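Local coordinates for protein aerobactin synthase IucC (Klebsiella pneumoniae, PDB 6CN7) that probably catalyses the ATP-dependent attachment of a second N-acetyl-N-hydroxylysine to a citryl intermediate, completing the iron-chelating siderophore aerobactin, at residues Asp252-Gln257 / Leu272-Pro277. The protein carries 5 engineered substitutions. Numbering follows the deposited sequence.
Sequences DLWLAQ and LDIKLP
Trp254 and Ile274 make the apolar part of this contact. The CG2 methyl of Ile274 sits over one face of the indole, 3.7 Å from the centroid of the six-membered ring and 20° off its normal, a CH-pi contact. It lies toward the rim, and its closest ring atom is Trp254 CZ3, 3.4 Å from Ile274 CG2. With CG1 of Ile274 anti to the backbone N (chi1 -168°), the short CG2 branch is left to meet the ring. At the ring edge, near its plane, the backbone O of Leu272 lies 4.1 Å from Trp254 CH2. Leu263 and Leu168 also pack against the indole, and Val351 and Trp353 against Ile274.

The polar part is slighter. Gln257, extended beyond CG, brings its NE2 to within 3.0 Å of Asp273 OD2, a weak hydrogen bond bent to 133°, with the amide and carboxylate planes nearly at right angles. The stronger partner of Gln257 NE2 is Thr264 OG1.

Strands 252-256 and 272-275 both pair antiparallel with strand 262-265, which runs between them. Side chains thus meet across a shared neighbour, within the large antiparallel sheet of the IucA/IucC family region.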
loop_
_atom_site.group_PDB
_atom_site.type_symbol
_atom_site.label_atom_id
_atom_site.label_comp_id
_atom_site.label_asym_id
_atom_site.label_seq_id
_atom_site.Cartn_x
_atom_site.Cartn_y
_atom_site.Cartn_z
ATOM N N ASP A 252 23.035 -1.613 3.977
ATOM C CA ASP A 252 23.034 -3.039 4.246
ATOM C C ASP A 252 21.619 -3.606 4.201
ATOM O O ASP A 252 20.622 -2.882 4.170
ATOM C CB ASP A 252 23.664 -3.318 5.611
ATOM C CG ASP A 252 25.140 -2.985 5.646
ATOM O OD1 ASP A 252 25.775 -2.990 4.570
ATOM O OD2 ASP A 252 25.665 -2.712 6.746
ATOM N N LEU A 253 21.550 -4.936 4.206
ATOM C CA LEU A 253 20.290 -5.661 4.224
ATOM C C LEU A 253 19.906 -5.986 5.660
ATOM O O LEU A 253 20.750 -6.398 6.462
ATOM C CB LEU A 253 20.408 -6.947 3.405
ATOM C CG LEU A 253 20.655 -6.782 1.905
ATOM C CD1 LEU A 253 20.912 -8.134 1.251
ATOM C CD2 LEU A 253 19.476 -6.088 1.240
ATOM N N TRP A 254 18.630 -5.801 5.980
ATOM C CA TRP A 254 18.140 -5.956 7.341
ATOM C C TRP A 254 17.136 -7.098 7.415
ATOM O O TRP A 254 16.468 -7.428 6.432
ATOM C CB TRP A 254 17.499 -4.658 7.843
ATOM C CG TRP A 254 18.496 -3.554 8.031
ATOM C CD1 TRP A 254 18.934 -2.678 7.084
ATOM C CD2 TRP A 254 19.187 -3.218 9.240
ATOM N NE1 TRP A 254 19.851 -1.813 7.627
ATOM C CE2 TRP A 254 20.024 -2.124 8.950
ATOM C CE3 TRP A 254 19.177 -3.734 10.538
ATOM C CZ2 TRP A 254 20.844 -1.537 9.909
ATOM C CZ3 TRP A 254 19.991 -3.152 11.489
ATOM C CH2 TRP A 254 20.813 -2.063 11.170
ATOM N N LEU A 255 17.028 -7.686 8.603
ATOM C CA LEU A 255 16.205 -8.862 8.843
ATOM C C LEU A 255 15.296 -8.578 10.028
ATOM O O LEU A 255 15.752 -8.061 11.053
ATOM C CB LEU A 255 17.085 -10.086 9.112
ATOM C CG LEU A 255 16.411 -11.399 9.499
ATOM C CD1 LEU A 255 15.666 -11.986 8.315
ATOM C CD2 LEU A 255 17.453 -12.370 10.022
ATOM N N ALA A 256 14.015 -8.914 9.890
ATOM C CA ALA A 256 13.038 -8.606 10.924
ATOM C C ALA A 256 13.128 -9.599 12.075
ATOM O O ALA A 256 13.358 -10.794 11.870
ATOM C CB ALA A 256 11.625 -8.617 10.343
ATOM N N GLN A 257 12.944 -9.091 13.290
ATOM C CA GLN A 257 12.837 -9.926 14.475
ATOM C C GLN A 257 11.368 -10.246 14.744
ATOM O O GLN A 257 10.466 -9.820 14.018
ATOM C CB GLN A 257 13.471 -9.232 15.681
ATOM C CG GLN A 257 14.940 -8.873 15.511
ATOM C CD GLN A 257 15.502 -8.154 16.725
ATOM O OE1 GLN A 257 14.834 -8.030 17.752
ATOM N NE2 GLN A 257 16.734 -7.673 16.612
ATOM N N LEU A 272 24.621 -3.231 16.738
ATOM C CA LEU A 272 23.471 -2.351 16.914
ATOM C C LEU A 272 22.317 -2.867 16.067
ATOM O O LEU A 272 22.461 -3.035 14.852
ATOM C CB LEU A 272 23.805 -0.910 16.521
ATOM C CG LEU A 272 24.750 -0.120 17.432
ATOM C CD1 LEU A 272 25.028 1.254 16.836
ATOM C CD2 LEU A 272 24.175 0.018 18.835
ATOM N N ASP A 273 21.182 -3.115 16.709
ATOM C CA ASP A 273 19.932 -3.313 15.993
ATOM C C ASP A 273 19.242 -1.968 15.806
ATOM O O ASP A 273 19.552 -0.983 16.479
ATOM C CB ASP A 273 19.011 -4.275 16.741
ATOM C CG ASP A 273 19.583 -5.676 16.842
ATOM O OD1 ASP A 273 20.422 -6.037 15.992
ATOM O OD2 ASP A 273 19.188 -6.419 17.766
ATOM N N ILE A 274 18.295 -1.932 14.876
ATOM C CA ILE A 274 17.545 -0.722 14.575
ATOM C C ILE A 274 16.065 -1.013 14.765
ATOM O O ILE A 274 15.587 -2.100 14.428
ATOM C CB ILE A 274 17.823 -0.209 13.148
ATOM C CG1 ILE A 274 17.250 1.199 12.979
ATOM C CG2 ILE A 274 17.242 -1.164 12.102
ATOM C CD1 ILE A 274 17.696 1.902 11.713
ATOM N N LYS A 275 15.347 -0.039 15.316
ATOM C CA LYS A 275 13.907 -0.139 15.525
ATOM C C LYS A 275 13.244 1.038 14.829
ATOM O O LYS A 275 13.587 2.195 15.098
ATOM C CB LYS A 275 13.561 -0.157 17.014
ATOM C CG LYS A 275 12.075 -0.274 17.294
ATOM C CD LYS A 275 11.784 -0.332 18.783
ATOM C CE LYS A 275 10.293 -0.467 19.043
ATOM N NZ LYS A 275 9.982 -0.564 20.493
ATOM N N LEU A 276 12.297 0.744 13.943
ATOM C CA LEU A 276 11.694 1.758 13.097
ATOM C C LEU A 276 10.180 1.764 13.273
ATOM O O LEU A 276 9.597 0.746 13.657
ATOM C CB LEU A 276 12.041 1.509 11.624
ATOM C CG LEU A 276 13.539 1.598 11.315
ATOM C CD1 LEU A 276 13.878 0.973 9.968
ATOM C CD2 LEU A 276 14.002 3.046 11.357
ATOM N N PRO A 277 9.513 2.888 13.011
ATOM C CA PRO A 277 8.051 2.917 13.152
ATOM C C PRO A 277 7.350 2.108 12.069
ATOM O O PRO A 277 7.736 2.129 10.898
ATOM C CB PRO A 277 7.708 4.407 13.035
ATOM C CG PRO A 277 8.991 5.134 13.243
ATOM C CD PRO A 277 10.063 4.229 12.746
#